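Local coordinates for protein TRAP dicarboxylate transporter-DctP subunit (Desulfovibrio salexigens, PDB 4N6D) that probably captures a small carboxylate solute in the periplasm and delivers it to the membrane component of a TRAP-type transporter, at residues V158-L161 with D162-K165; V169-G173 with I174-I178; D296-A299 with I300-T304. One frame throughout, in Å; residues are numbered along the deposited sequence.

Contact 1: V158-L161 with D162-K165; sequences VRNL and DDLK
The N160 amide lies over the carboxylate of D163, the two flat groups turned only 27° from one another while their side chains cross at about a right angle. Each residue serves the other's backbone in the reciprocal pattern of a capping box, here on a single helical turn without the regular helical bonds. N160 OD1 takes the N-H of D163 at 2.9 Å, with the donor almost straight ahead of the CG-OD1 bond; in return, D163 OD2 accepts the N-H of N160 at 3.3 Å, met from above the carboxylate plane. The same OD2 uses its anti lone pair for a shorter and straighter bond from R159 N (2.8 Å), and two donors thereby fix the rotation of the carboxylate. A chi1 of 56° sets the N160 amide between its own N and carbonyl carbon, folded back over the turn that follows. A water bridges N160 ND2 (3.1 Å) and D163 OD1 (2.7 Å), though other acceptors compete for its protons. On the apolar side V158 CG1 abuts L164 CG at 3.8 Å, and L161 CD2 touches L164 CD1 at 4.1 Å. This turn lies in the loop between strands 151-154 and 168-170. R159 forms a salt bridge with E288 of strand 288-290, V158 O is hydrogen-bonded to T226 of strand 224-226, and L161 rests on A299 and I300 of helix 294-317.

Contact 2: V169-G173 with I174-I178; sequences VRASG and ILSKI
A171 and L175 meet through their first side-chain carbons, CB to CB at 4.2 Å, where the chain leaves a strand and winds into a helix. L175 CB also lies 3.6 Å from S172 O. Its chi1 of -65° sets CG opposite the carbonyl carbon, and the isobutyl group continues to F207 of strand 205-208. The CB of S176 faces back along the chain and comes 3.5 Å from G173 O; S176 was modelled in two conformers, and in the one given OG lies near A171, a placement that remains doubtful. The turn belongs to a beta-alpha-beta unit, in which helix 173-181 links the parallel neighbours 168-170 and 185-187. G173, with a positive phi of 50°, makes the bend between strand and helix. Here S176 N donates to S172 O at 3.2 Å, approaching well above the carbonyl plane, whereas G173 O receives only weak bonds, from K177 N and S176 N. K177 swings its CG to the side of its own backbone N (chi1 -72°), which brings that carbon to 3.8 Å from G173 O before the rest of the chain leads off. I174, the first residue after the bend, turns its side chain away from the strand and packs on L307 of helix 294-317.

Contact 3: D296-A299 with I300-T304; sequences DMQA and IKDKT
D296 O accepts the N-H of I300 at 2.9 Å, and the same four-residue step recurs for M297 with K301, Q298 with D302 and A299 with K303. These successive bonds make 296-303 a continuous run of alpha-helix within helix 294-317. The helix supplies a worked case of side chains linked at i and i+4. Q298 bends at CG, with chi2 at 58°, and its amide turns along the helix towards D302, where NE2 donates to OD1 at 2.8 Å. The donor keeps the acceptor near the amide plane, yet it meets the carboxylate from above, the two flat groups standing 50° apart. D302 CG also lies 3.2 Å from Q298 O. Beside this pair the K301 chain passes the amide obliquely, its CD 4.0 Å from Q298 OE1. On another flank M297 SD approaches I300 CD1 at 4.3 Å, a loose apolar touch, and I300 CG1 rests 3.3 Å from D296 O. The methylenes of K303 lie along the carbonyl that its own N-H engages, with CG 3.3 Å from A299 O. At the far end T304 packs against S181 of helix 173-181, and a chi1 of 61° turns its hydroxyl back into the helix, where OG1 donates to I300 O at 2.9 Å.

From the N terminus the three contacts come in series, none nested in or crossing another, and each closes only a short local turn. Contact 1 turns the loop that follows strand 151-154; a few residues on, contact 2 carries strand 168-170 into helix 173-181; contact 3, more than a hundred residues later, is internal to helix 294-317. The late helix touches both earlier turns. Near its start D296 probably accepts a hydrogen bond from L161 N of contact 1, and further along T304 CG2 packs at 4.0 Å on I178 CG2 of contact 2. Helix 294-317 thus ties the loop of contact 1 to the beta-alpha-beta unit.

Contact 1: V158-L161 with D162-K165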
ATOM      1  N   VAL A 158       3.970 -23.446  -2.662  1.00 14.99           N
ATOM      2  CA  VAL A 158       5.320 -22.933  -2.887  1.00 11.35           C
ATOM      3  C   VAL A 158       6.020 -22.953  -1.531  1.00 10.87           C
ATOM      4  O   VAL A 158       5.787 -22.081  -0.694  1.00 14.95           O
ATOM      5  CB  VAL A 158       5.304 -21.527  -3.500  1.00 12.47           C
ATOM      6  CG1 VAL A 158       6.691 -20.960  -3.560  1.00 14.15           C
ATOM      7  CG2 VAL A 158       4.692 -21.585  -4.893  1.00 15.07           C
ATOM      8  N   ARG A 159       6.857 -23.959  -1.308  1.00 13.78           N
ATOM      9  CA  ARG A 159       7.537 -24.100  -0.023  1.00 13.51           C
ATOM     10  C   ARG A 159       8.986 -23.657  -0.084  1.00 16.57           C
ATOM     11  O   ARG A 159       9.615 -23.417   0.953  1.00 15.16           O
ATOM     12  CB  ARG A 159       7.449 -25.544   0.448  1.00 13.34           C
ATOM     13  CG  ARG A 159       6.022 -26.051   0.495  1.00 16.13           C
ATOM     14  CD  ARG A 159       5.928 -27.364   1.213  1.00 17.47           C
ATOM     15  NE  ARG A 159       4.545 -27.841   1.189  1.00 18.69           N
ATOM     16  CZ  ARG A 159       3.598 -27.441   2.034  1.00 15.14           C
ATOM     17  NH1 ARG A 159       2.379 -27.938   1.919  1.00 15.09           N
ATOM     18  NH2 ARG A 159       3.864 -26.577   2.991  1.00 13.82           N
ATOM     19  N   ASN A 160       9.512 -23.518  -1.295  1.00 16.72           N
ATOM     20  CA  ASN A 160      10.884 -23.058  -1.475  1.00 13.90           C
ATOM     21  C   ASN A 160      11.063 -22.412  -2.838  1.00 19.95           C
ATOM     22  O   ASN A 160      10.129 -22.341  -3.648  1.00 15.37           O
ATOM     23  CB  ASN A 160      11.851 -24.230  -1.322  1.00 16.67           C
ATOM     24  CG  ASN A 160      11.536 -25.364  -2.276  1.00 25.98           C
ATOM     25  OD1 ASN A 160      11.282 -25.135  -3.460  1.00 15.58           O
ATOM     26  ND2 ASN A 160      11.526 -26.591  -1.763  1.00 26.75           N
ATOM     27  N   LEU A 161      12.265 -21.922  -3.096  1.00 16.70           N
ATOM     28  CA  LEU A 161      12.494 -21.207  -4.339  1.00 15.81           C
ATOM     29  C   LEU A 161      12.438 -22.092  -5.563  1.00 17.66           C
ATOM     30  O   LEU A 161      12.115 -21.621  -6.652  1.00 15.63           O
ATOM     31  CB  LEU A 161      13.842 -20.501  -4.289  1.00 24.12           C
ATOM     32  CG  LEU A 161      13.824 -19.223  -3.480  1.00 20.49           C
ATOM     33  CD1 LEU A 161      15.238 -18.671  -3.451  1.00 17.93           C
ATOM     34  CD2 LEU A 161      12.858 -18.192  -4.055  1.00 23.97           C
ATOM     35  N   ASP A 162      12.765 -23.368  -5.406  1.00 17.82           N
ATOM     36  CA  ASP A 162      12.706 -24.276  -6.536  1.00 13.77           C
ATOM     37  C   ASP A 162      11.263 -24.398  -7.023  1.00 19.12           C
ATOM     38  O   ASP A 162      11.023 -24.531  -8.216  1.00 15.58           O
ATOM     39  CB  ASP A 162      13.292 -25.638  -6.176  1.00 20.65           C
ATOM     40  CG  ASP A 162      13.388 -26.574  -7.370  1.00 28.71           C
ATOM     41  OD1 ASP A 162      14.139 -26.260  -8.322  1.00 27.03           O
ATOM     42  OD2 ASP A 162      12.726 -27.635  -7.343  1.00 30.98           O
ATOM     43  N   ASP A 163      10.315 -24.302  -6.098  1.00 17.47           N
ATOM     44  CA  ASP A 163       8.893 -24.403  -6.442  1.00 16.50           C
ATOM     45  C   ASP A 163       8.412 -23.233  -7.317  1.00 16.88           C
ATOM     46  O   ASP A 163       7.382 -23.354  -7.985  1.00 18.15           O
ATOM     47  CB  ASP A 163       8.039 -24.464  -5.179  1.00 13.82           C
ATOM     48  CG  ASP A 163       8.212 -25.750  -4.413  1.00 18.14           C
ATOM     49  OD1 ASP A 163       8.517 -26.796  -5.030  1.00 19.49           O
ATOM     50  OD2 ASP A 163       8.019 -25.720  -3.172  1.00 18.53           O
ATOM     51  N   LEU A 164       9.146 -22.122  -7.319  1.00 14.72           N
ATOM     52  CA  LEU A 164       8.793 -20.959  -8.142  1.00 14.49           C
ATOM     53  C   LEU A 164       9.325 -21.044  -9.567  1.00 17.14           C
ATOM     54  O   LEU A 164       8.878 -20.292 -10.431  1.00 19.73           O
ATOM     55  CB  LEU A 164       9.303 -19.654  -7.524  1.00 20.99           C
ATOM     56  CG  LEU A 164       8.476 -19.078  -6.383  1.00 21.66           C
ATOM     57  CD1 LEU A 164       9.153 -17.864  -5.828  1.00 15.82           C
ATOM     58  CD2 LEU A 164       7.054 -18.735  -6.833  1.00 19.09           C
ATOM     59  N   LYS A 165      10.269 -21.948  -9.820  1.00 19.58           N
ATOM     60  CA  LYS A 165      10.914 -21.997 -11.124  1.00 23.37           C
ATOM     61  C   LYS A 165       9.900 -22.295 -12.196  1.00 21.51           C
ATOM     62  O   LYS A 165       9.264 -23.345 -12.188  1.00 23.89           O
ATOM     63  CB  LYS A 165      12.016 -23.055 -11.175  1.00 29.11           C
ATOM     64  CG  LYS A 165      13.126 -22.871 -10.142  1.00 38.84           C
ATOM     65  CD  LYS A 165      13.846 -21.538 -10.272  1.00 38.54           C
ATOM     66  CE  LYS A 165      15.125 -21.534  -9.439  1.00 39.75           C
ATOM     67  NZ  LYS A 165      15.715 -20.182  -9.340  1.00 47.81           N
TER
HETATM   68  O   HOH W   1      10.437 -28.428  -4.010  1.00 31.57           O

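Contact 2: V169-G173 with I174-I178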
ATOM      1  N   VAL A 169       2.525 -16.897 -12.608  1.00 14.50           N
ATOM      2  CA  VAL A 169       1.865 -16.166 -11.520  1.00 13.84           C
ATOM      3  C   VAL A 169       1.398 -14.794 -12.002  1.00 18.14           C
ATOM      4  O   VAL A 169       2.132 -14.071 -12.660  1.00 15.08           O
ATOM      5  CB  VAL A 169       2.818 -15.946 -10.318  1.00 12.86           C
ATOM      6  CG1 VAL A 169       2.130 -15.172  -9.206  1.00 13.77           C
ATOM      7  CG2 VAL A 169       3.356 -17.288  -9.774  1.00 16.62           C
ATOM      8  N   ARG A 170       0.158 -14.456 -11.704  1.00 14.07           N
ATOM      9  CA  ARG A 170      -0.393 -13.177 -12.087  1.00 16.56           C
ATOM     10  C   ARG A 170       0.292 -12.073 -11.300  1.00 14.74           C
ATOM     11  O   ARG A 170       0.356 -12.102 -10.062  1.00 16.43           O
ATOM     12  CB  ARG A 170      -1.885 -13.176 -11.802  1.00 14.97           C
ATOM     13  CG  ARG A 170      -2.639 -12.080 -12.481  1.00 24.49           C
ATOM     14  CD  ARG A 170      -2.892 -10.935 -11.549  1.00 25.20           C
ATOM     15  NE  ARG A 170      -3.720  -9.920 -12.203  1.00 27.66           N
ATOM     16  CZ  ARG A 170      -4.050  -8.760 -11.649  1.00 30.16           C
ATOM     17  NH1 ARG A 170      -3.638  -8.476 -10.423  1.00 30.54           N
ATOM     18  NH2 ARG A 170      -4.794  -7.891 -12.321  1.00 34.97           N
ATOM     19  N   ALA A 171       0.799 -11.087 -12.024  1.00 13.51           N
ATOM     20  CA  ALA A 171       1.510  -9.985 -11.420  1.00 13.59           C
ATOM     21  C   ALA A 171       1.685  -8.849 -12.417  1.00 17.36           C
ATOM     22  O   ALA A 171       1.531  -9.030 -13.621  1.00 23.58           O
ATOM     23  CB  ALA A 171       2.870 -10.454 -10.959  1.00 12.25           C
ATOM     24  N   SER A 172       2.051  -7.683 -11.901  1.00 16.08           N
ATOM     25  CA  SER A 172       2.361  -6.555 -12.739  1.00 14.94           C
ATOM     26  C   SER A 172       3.436  -5.735 -12.043  1.00 13.18           C
ATOM     27  O   SER A 172       3.819  -6.040 -10.911  1.00 14.73           O
ATOM     28  CB  SER A 172       1.125  -5.680 -12.934  1.00 22.72           C
ATOM     29  OG  SER A 172       0.799  -5.019 -11.721  1.00 26.75           O
ATOM     30  N   GLY A 173       3.912  -4.686 -12.714  1.00 15.60           N
ATOM     31  CA  GLY A 173       4.816  -3.743 -12.069  1.00 12.53           C
ATOM     32  C   GLY A 173       5.998  -4.392 -11.361  1.00 14.81           C
ATOM     33  O   GLY A 173       6.663  -5.267 -11.908  1.00 11.81           O
ATOM     34  N   ILE A 174       6.308  -3.914 -10.161  1.00 11.87           N
ATOM     35  CA  ILE A 174       7.507  -4.395  -9.474  1.00 12.59           C
ATOM     36  C   ILE A 174       7.418  -5.865  -9.104  1.00 12.92           C
ATOM     37  O   ILE A 174       8.440  -6.558  -9.033  1.00 13.71           O
ATOM     38  CB  ILE A 174       7.824  -3.559  -8.214  1.00 14.36           C
ATOM     39  CG1 ILE A 174       9.240  -3.855  -7.730  1.00 19.78           C
ATOM     40  CG2 ILE A 174       6.851  -3.828  -7.103  1.00 15.04           C
ATOM     41  CD1 ILE A 174       9.725  -2.823  -6.777  1.00 13.76           C
ATOM     42  N   LEU A 175       6.213  -6.346  -8.832  1.00 12.33           N
ATOM     43  CA  LEU A 175       6.053  -7.755  -8.468  1.00 11.71           C
ATOM     44  C   LEU A 175       6.410  -8.671  -9.641  1.00 14.31           C
ATOM     45  O   LEU A 175       6.952  -9.756  -9.445  1.00 13.08           O
ATOM     46  CB  LEU A 175       4.640  -8.034  -7.986  1.00 10.23           C
ATOM     47  CG  LEU A 175       4.248  -7.319  -6.692  1.00 12.62           C
ATOM     48  CD1 LEU A 175       2.837  -7.720  -6.321  1.00 15.73           C
ATOM     49  CD2 LEU A 175       5.212  -7.625  -5.562  1.00 16.51           C
ATOM     50  N   SER A 176       6.106  -8.250 -10.867  0.54 13.65           N
ATOM     51  CA  SER A 176       6.531  -9.025 -12.028  0.54 14.20           C
ATOM     52  C   SER A 176       8.052  -9.069 -12.090  0.54 13.99           C
ATOM     53  O   SER A 176       8.642 -10.107 -12.364  0.54 12.02           O
ATOM     54  CB  SER A 176       5.980  -8.441 -13.326  0.54 14.20           C
ATOM     55  OG  SER A 176       4.592  -8.670 -13.403  0.54 14.63           O
ATOM     56  N   LYS A 177       8.688  -7.928 -11.839  1.00 13.92           N
ATOM     57  CA  LYS A 177      10.140  -7.863 -11.908  1.00 13.54           C
ATOM     58  C   LYS A 177      10.730  -8.830 -10.892  1.00 11.07           C
ATOM     59  O   LYS A 177      11.687  -9.567 -11.198  1.00 12.55           O
ATOM     60  CB  LYS A 177      10.641  -6.431 -11.683  1.00 11.74           C
ATOM     61  CG  LYS A 177      10.377  -5.493 -12.846  1.00 16.89           C
ATOM     62  CD  LYS A 177      10.787  -4.056 -12.511  1.00 22.24           C
ATOM     63  CE  LYS A 177      11.078  -3.260 -13.757  1.00 31.15           C
ATOM     64  NZ  LYS A 177      12.294  -3.752 -14.461  1.00 38.82           N
ATOM     65  N   ILE A 178      10.159  -8.829  -9.689  1.00 10.53           N
ATOM     66  CA  ILE A 178      10.602  -9.742  -8.640  1.00 11.16           C
ATOM     67  C   ILE A 178      10.431 -11.197  -9.061  1.00 14.05           C
ATOM     68  O   ILE A 178      11.355 -12.009  -8.946  1.00 13.11           O
ATOM     69  CB  ILE A 178       9.889  -9.431  -7.334  1.00 11.96           C
ATOM     70  CG1 ILE A 178      10.366  -8.071  -6.820  1.00 12.63           C
ATOM     71  CG2 ILE A 178      10.140 -10.528  -6.320  1.00 13.08           C
ATOM     72  CD1 ILE A 178       9.552  -7.525  -5.681  1.00 13.80           C
TER

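Contact 3: D296-A299 with I300-T304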
ATOM      1  N   ASP A 296      16.237 -19.134   1.899  1.00 14.54           N
ATOM      2  CA  ASP A 296      15.498 -18.735   0.708  1.00 12.18           C
ATOM      3  C   ASP A 296      15.139 -17.247   0.781  1.00 11.77           C
ATOM      4  O   ASP A 296      15.201 -16.527  -0.231  1.00 11.51           O
ATOM      5  CB  ASP A 296      14.228 -19.581   0.547  1.00 12.02           C
ATOM      6  CG  ASP A 296      14.481 -20.935  -0.107  1.00 16.28           C
ATOM      7  OD1 ASP A 296      15.637 -21.230  -0.475  1.00 19.13           O
ATOM      8  OD2 ASP A 296      13.509 -21.709  -0.277  1.00 17.33           O
ATOM      9  N   MET A 297      14.763 -16.771   1.971  1.00 14.53           N
ATOM     10  CA  MET A 297      14.420 -15.351   2.109  1.00 12.66           C
ATOM     11  C   MET A 297      15.638 -14.467   1.819  1.00 11.51           C
ATOM     12  O   MET A 297      15.514 -13.399   1.227  1.00 11.77           O
ATOM     13  CB  MET A 297      13.839 -15.058   3.494  1.00 15.54           C
ATOM     14  CG  MET A 297      12.479 -15.722   3.766  1.00 14.58           C
ATOM     15  SD  MET A 297      11.173 -15.034   2.725  1.00 16.69           S
ATOM     16  CE  MET A 297      10.793 -13.532   3.628  1.00 16.31           C
ATOM     17  N   GLN A 298      16.823 -14.904   2.228  1.00 13.79           N
ATOM     18  CA  GLN A 298      18.031 -14.130   1.935  1.00 12.46           C
ATOM     19  C   GLN A 298      18.354 -14.169   0.447  1.00 13.55           C
ATOM     20  O   GLN A 298      18.810 -13.189  -0.108  1.00 14.34           O
ATOM     21  CB  GLN A 298      19.212 -14.657   2.732  1.00 17.08           C
ATOM     22  CG  GLN A 298      20.491 -13.834   2.561  1.00 16.47           C
ATOM     23  CD  GLN A 298      20.313 -12.377   2.951  1.00 18.70           C
ATOM     24  OE1 GLN A 298      19.780 -12.071   4.013  1.00 23.44           O
ATOM     25  NE2 GLN A 298      20.712 -11.477   2.069  1.00 19.94           N
ATOM     26  N   ALA A 299      18.125 -15.305  -0.203  1.00 14.03           N
ATOM     27  CA  ALA A 299      18.334 -15.382  -1.645  1.00 13.24           C
ATOM     28  C   ALA A 299      17.409 -14.412  -2.366  1.00 11.49           C
ATOM     29  O   ALA A 299      17.822 -13.737  -3.315  1.00 13.26           O
ATOM     30  CB  ALA A 299      18.144 -16.799  -2.158  1.00 13.79           C
ATOM     31  N   ILE A 300      16.162 -14.329  -1.921  1.00 12.84           N
ATOM     32  CA  ILE A 300      15.226 -13.377  -2.510  1.00 14.93           C
ATOM     33  C   ILE A 300      15.748 -11.957  -2.372  1.00 12.83           C
ATOM     34  O   ILE A 300      15.696 -11.195  -3.326  1.00 13.78           O
ATOM     35  CB  ILE A 300      13.828 -13.481  -1.891  1.00 16.29           C
ATOM     36  CG1 ILE A 300      13.201 -14.814  -2.286  1.00 12.35           C
ATOM     37  CG2 ILE A 300      12.947 -12.308  -2.363  1.00 17.57           C
ATOM     38  CD1 ILE A 300      11.933 -15.142  -1.524  1.00 14.00           C
ATOM     39  N   LYS A 301      16.278 -11.603  -1.202  1.00 12.46           N
ATOM     40  CA  LYS A 301      16.860 -10.271  -1.008  1.00 15.17           C
ATOM     41  C   LYS A 301      18.007 -10.004  -1.978  1.00 12.49           C
ATOM     42  O   LYS A 301      18.098  -8.940  -2.602  1.00 15.48           O
ATOM     43  CB  LYS A 301      17.419 -10.108   0.398  1.00 22.04           C
ATOM     44  CG  LYS A 301      16.412  -9.906   1.506  1.00 29.94           C
ATOM     45  CD  LYS A 301      17.094  -9.323   2.759  1.00 30.70           C
ATOM     46  CE  LYS A 301      17.839  -8.007   2.440  1.00 38.44           C
ATOM     47  NZ  LYS A 301      18.471  -7.311   3.615  1.00 42.86           N
ATOM     48  N   ASP A 302      18.905 -10.973  -2.090  1.00 12.89           N
ATOM     49  CA  ASP A 302      20.078 -10.827  -2.923  1.00 13.67           C
ATOM     50  C   ASP A 302      19.667 -10.642  -4.374  1.00 15.89           C
ATOM     51  O   ASP A 302      20.269  -9.860  -5.097  1.00 17.89           O
ATOM     52  CB  ASP A 302      20.988 -12.055  -2.804  1.00 14.67           C
ATOM     53  CG  ASP A 302      21.575 -12.221  -1.419  1.00 19.27           C
ATOM     54  OD1 ASP A 302      21.482 -11.281  -0.597  1.00 19.92           O
ATOM     55  OD2 ASP A 302      22.134 -13.311  -1.148  1.00 21.72           O
ATOM     56  N   LYS A 303      18.633 -11.370  -4.791  1.00 13.27           N
ATOM     57  CA  LYS A 303      18.211 -11.347  -6.187  1.00 13.87           C
ATOM     58  C   LYS A 303      17.448 -10.091  -6.521  1.00 15.02           C
ATOM     59  O   LYS A 303      17.323  -9.740  -7.695  1.00 16.82           O
ATOM     60  CB  LYS A 303      17.372 -12.591  -6.516  1.00 11.96           C
ATOM     61  CG  LYS A 303      18.228 -13.872  -6.592  1.00 13.72           C
ATOM     62  CD  LYS A 303      17.358 -15.127  -6.529  1.00 17.53           C
ATOM     63  CE  LYS A 303      18.158 -16.426  -6.606  1.00 19.22           C
ATOM     64  NZ  LYS A 303      18.699 -16.728  -7.976  1.00 21.37           N
ATOM     65  N   THR A 304      16.929  -9.411  -5.500  1.00 13.05           N
ATOM     66  CA  THR A 304      16.080  -8.244  -5.746  1.00 14.67           C
ATOM     67  C   THR A 304      16.823  -6.944  -5.389  1.00 17.16           C
ATOM     68  O   THR A 304      16.295  -5.856  -5.545  1.00 14.15           O
ATOM     69  CB  THR A 304      14.689  -8.328  -5.040  1.00 26.13           C
ATOM     70  OG1 THR A 304      14.829  -8.414  -3.624  1.00 22.87           O
ATOM     71  CG2 THR A 304      13.895  -9.521  -5.535  1.00 26.05           C
TER